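Beta-N-acetylhexosaminidase (Streptomyces plicatus, PDB 1JAK) hydrolyses terminal N-acetylhexosamine residues from glycans, probably by the substrate-assisted mechanism of glycoside hydrolase family 20. Local coordinates at residues Ala30-Ile43 against Pro143-Pro155. Numbering follows the deposited sequence.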
# COMPACT_ATOMS: atom_id res chain seq x y z
N ALA A 30 -3.77 -10.69 11.83
CA ALA A 30 -3.72 -11.69 12.89
C ALA A 30 -2.26 -12.15 12.99
O ALA A 30 -1.64 -12.47 11.98
CB ALA A 30 -4.61 -12.87 12.53
N PRO A 31 -1.69 -12.16 14.21
CA PRO A 31 -0.29 -12.60 14.32
C PRO A 31 -0.17 -14.11 14.11
O PRO A 31 -1.12 -14.86 14.36
CB PRO A 31 0.08 -12.20 15.75
CG PRO A 31 -0.84 -11.06 16.05
CD PRO A 31 -2.15 -11.54 15.46
N ALA A 32 0.99 -14.55 13.65
CA ALA A 32 1.24 -15.97 13.38
C ALA A 32 1.08 -16.82 14.64
O ALA A 32 0.59 -17.95 14.58
CB ALA A 32 2.63 -16.15 12.80
N SER A 33 1.49 -16.27 15.78
CA SER A 33 1.39 -16.99 17.05
C SER A 33 1.11 -16.04 18.20
O SER A 33 1.80 -15.04 18.38
CB SER A 33 2.69 -17.74 17.33
OG SER A 33 2.65 -18.35 18.60
N VAL A 34 0.08 -16.35 18.99
CA VAL A 34 -0.29 -15.53 20.13
C VAL A 34 -0.42 -16.43 21.36
O VAL A 34 -1.21 -17.38 21.35
CB VAL A 34 -1.64 -14.81 19.91
CG1 VAL A 34 -1.94 -13.90 21.10
CG2 VAL A 34 -1.59 -13.99 18.63
N ASP A 35 0.35 -16.13 22.39
CA ASP A 35 0.33 -16.92 23.62
C ASP A 35 0.10 -16.02 24.83
O ASP A 35 1.05 -15.58 25.48
CB ASP A 35 1.65 -17.69 23.75
CG ASP A 35 1.70 -18.57 24.99
OD1 ASP A 35 0.62 -18.95 25.50
OD2 ASP A 35 2.82 -18.89 25.44
N PRO A 36 -1.17 -15.72 25.13
CA PRO A 36 -1.50 -14.85 26.27
C PRO A 36 -1.21 -15.50 27.62
O PRO A 36 -1.28 -16.72 27.76
CB PRO A 36 -2.98 -14.58 26.06
CG PRO A 36 -3.47 -15.85 25.43
CD PRO A 36 -2.39 -16.14 24.42
N GLY A 37 -0.86 -14.68 28.60
CA GLY A 37 -0.57 -15.20 29.92
C GLY A 37 0.00 -14.17 30.86
O GLY A 37 0.68 -13.24 30.44
N GLY A 38 -0.28 -14.35 32.15
CA GLY A 38 0.23 -13.43 33.15
C GLY A 38 -0.44 -12.08 33.17
O GLY A 38 -1.46 -11.85 32.51
N ALA A 39 0.15 -11.16 33.94
CA ALA A 39 -0.37 -9.81 34.07
C ALA A 39 0.12 -8.94 32.93
O ALA A 39 1.14 -9.24 32.31
CB ALA A 39 0.06 -9.22 35.41
N PRO A 40 -0.59 -7.86 32.63
CA PRO A 40 -0.20 -6.96 31.55
C PRO A 40 0.89 -5.99 31.97
O PRO A 40 1.29 -5.95 33.14
CB PRO A 40 -1.50 -6.23 31.24
CG PRO A 40 -2.07 -6.05 32.62
CD PRO A 40 -1.87 -7.42 33.24
N TYR A 41 1.37 -5.22 31.00
CA TYR A 41 2.36 -4.19 31.29
C TYR A 41 1.56 -2.91 31.30
O TYR A 41 0.53 -2.81 30.62
CB TYR A 41 3.43 -4.10 30.19
CG TYR A 41 4.37 -2.93 30.40
CD1 TYR A 41 5.17 -2.85 31.54
CD2 TYR A 41 4.44 -1.88 29.48
CE1 TYR A 41 6.01 -1.76 31.76
CE2 TYR A 41 5.28 -0.79 29.68
CZ TYR A 41 6.06 -0.73 30.83
OH TYR A 41 6.88 0.35 31.05
N ARG A 42 2.02 -1.92 32.06
CA ARG A 42 1.32 -0.65 32.12
C ARG A 42 2.35 0.45 31.93
O ARG A 42 3.30 0.56 32.71
CB ARG A 42 0.65 -0.49 33.49
CG ARG A 42 -0.32 0.67 33.57
CD ARG A 42 -0.59 1.02 35.02
NE ARG A 42 -1.82 1.79 35.20
CZ ARG A 42 -2.99 1.25 35.52
NH1 ARG A 42 -3.10 -0.06 35.70
NH2 ARG A 42 -4.05 2.03 35.68
N ILE A 43 2.19 1.25 30.88
CA ILE A 43 3.12 2.34 30.65
C ILE A 43 2.79 3.43 31.66
O ILE A 43 1.62 3.81 31.81
CB ILE A 43 2.96 2.94 29.23
CG1 ILE A 43 3.13 1.84 28.17
CG2 ILE A 43 4.00 4.03 29.02
CD1 ILE A 43 2.99 2.34 26.74
N PRO A 143 -6.07 3.84 31.21
CA PRO A 143 -4.76 3.25 31.53
C PRO A 143 -4.05 2.76 30.27
O PRO A 143 -4.70 2.29 29.33
CB PRO A 143 -5.11 2.09 32.46
CG PRO A 143 -6.47 2.42 32.98
CD PRO A 143 -7.15 3.01 31.78
N TRP A 144 -2.73 2.85 30.26
CA TRP A 144 -1.94 2.41 29.11
C TRP A 144 -1.52 0.96 29.30
O TRP A 144 -0.35 0.65 29.49
CB TRP A 144 -0.72 3.32 28.94
CG TRP A 144 -1.12 4.76 28.87
CD1 TRP A 144 -0.82 5.75 29.76
CD2 TRP A 144 -1.96 5.36 27.87
NE1 TRP A 144 -1.42 6.93 29.39
CE2 TRP A 144 -2.13 6.72 28.23
CE3 TRP A 144 -2.60 4.88 26.72
CZ2 TRP A 144 -2.91 7.60 27.47
CZ3 TRP A 144 -3.37 5.76 25.96
CH2 TRP A 144 -3.51 7.11 26.35
N LEU A 145 -2.51 0.07 29.23
CA LEU A 145 -2.31 -1.35 29.43
C LEU A 145 -1.99 -2.13 28.16
O LEU A 145 -2.52 -1.84 27.09
CB LEU A 145 -3.56 -1.96 30.08
CG LEU A 145 -3.94 -1.42 31.45
CD1 LEU A 145 -5.34 -1.88 31.82
CD2 LEU A 145 -2.92 -1.89 32.47
N VAL A 146 -1.12 -3.13 28.31
CA VAL A 146 -0.72 -4.00 27.21
C VAL A 146 -0.85 -5.43 27.71
O VAL A 146 -0.10 -5.86 28.59
CB VAL A 146 0.74 -3.75 26.79
CG1 VAL A 146 1.11 -4.66 25.62
CG2 VAL A 146 0.94 -2.29 26.42
N ALA A 147 -1.81 -6.17 27.16
CA ALA A 147 -2.05 -7.55 27.55
C ALA A 147 -0.76 -8.34 27.74
O ALA A 147 0.20 -8.19 26.97
CB ALA A 147 -2.94 -8.24 26.53
N GLY A 148 -0.73 -9.19 28.76
CA GLY A 148 0.45 -9.99 29.03
C GLY A 148 0.56 -11.22 28.15
O GLY A 148 -0.44 -11.80 27.74
N GLY A 149 1.79 -11.62 27.85
CA GLY A 149 1.99 -12.80 27.03
C GLY A 149 3.07 -12.62 25.98
O GLY A 149 3.87 -11.69 26.03
N THR A 150 3.08 -13.53 25.01
CA THR A 150 4.07 -13.48 23.95
C THR A 150 3.45 -13.64 22.57
O THR A 150 2.57 -14.46 22.36
CB THR A 150 5.12 -14.59 24.12
OG1 THR A 150 5.88 -14.36 25.32
CG2 THR A 150 6.07 -14.63 22.92
N ILE A 151 3.92 -12.82 21.64
CA ILE A 151 3.47 -12.86 20.25
C ILE A 151 4.72 -13.10 19.40
O ILE A 151 5.72 -12.41 19.57
CB ILE A 151 2.82 -11.52 19.79
CG1 ILE A 151 1.47 -11.31 20.47
CG2 ILE A 151 2.66 -11.53 18.27
CD1 ILE A 151 0.77 -10.02 20.07
N GLU A 152 4.66 -14.09 18.52
CA GLU A 152 5.76 -14.38 17.61
C GLU A 152 5.09 -14.21 16.26
O GLU A 152 4.11 -14.90 15.96
CB GLU A 152 6.29 -15.79 17.82
CG GLU A 152 6.88 -15.99 19.21
CD GLU A 152 7.78 -17.20 19.31
OE1 GLU A 152 8.91 -17.15 18.77
OE2 GLU A 152 7.36 -18.20 19.93
N ASP A 153 5.61 -13.30 15.45
CA ASP A 153 4.97 -12.96 14.19
C ASP A 153 5.90 -12.82 12.98
O ASP A 153 6.93 -12.15 13.05
CB ASP A 153 4.24 -11.64 14.45
CG ASP A 153 3.05 -11.42 13.55
OD1 ASP A 153 2.65 -12.33 12.80
OD2 ASP A 153 2.50 -10.29 13.61
N THR A 154 5.53 -13.45 11.87
CA THR A 154 6.29 -13.36 10.62
C THR A 154 5.27 -13.29 9.48
O THR A 154 4.16 -13.80 9.62
CB THR A 154 7.19 -14.60 10.40
OG1 THR A 154 6.40 -15.79 10.49
CG2 THR A 154 8.31 -14.64 11.44
N PRO A 155 5.63 -12.67 8.35
CA PRO A 155 4.72 -12.54 7.20
C PRO A 155 4.63 -13.74 6.26
O PRO A 155 5.61 -14.45 6.02
CB PRO A 155 5.26 -11.31 6.49
CG PRO A 155 6.74 -11.48 6.67
CD PRO A 155 6.85 -11.87 8.14
O HOH W 1 3.68 -16.96 20.65
O HOH W 2 -2.82 -9.71 30.68
O HOH W 3 -1.10 3.94 32.55
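Ile151 supplies the apolar centre: its CG2 lies 3.7 Å from CB of Pro31, while CG1 faces CG1 of Val34 more loosely. With CG1 beside the backbone N and CG2 anti to it (chi1 -70°), the branched side chain offers one arm to each partner, and Leu24 covers both Ile151 and Val34. At the far end of the pairing, CB of Ile43 sits 3.7 Å from CB of Trp144, whose indole continues onto helix 55-72. Between these ends, antiparallel bonding joins 33-36 to 149-153 and 41-42 to 145-146, with a two-residue shift in register from one pairing to the other. Gly148 and Gly149 suit their places, since a CB on either would collide with the facing backbone of Asp35-Ala39, and the backbone angles of Gly149 by themselves call for glycine; Gly37 N still reaches Gly148 O at 3.0 Å. Exposed Arg42 extends its chain, and Pro143 CB lies over one face of its guanidinium, 3.4 Å from NH2. A water bridges Ser33 OG and Thr150 O. At the polar edge, Asp153 OD1 accepts a hydrogen bond from Ala32 N at 2.9 Å, the donor standing 54° out of the carboxylate plane, and another from Trp474 NE1. The carboxylate is swung there with CG anti to the backbone N (chi1 -154°). With an alanine in its place, Ala32 N and Trp474 NE1 would probably lose their shared acceptor. Main-chain hydrogen bonds thus carry most of this domain 2 pairing, while one buried carboxylate links strand 145-153 to the catalytic domain's helix 465-474.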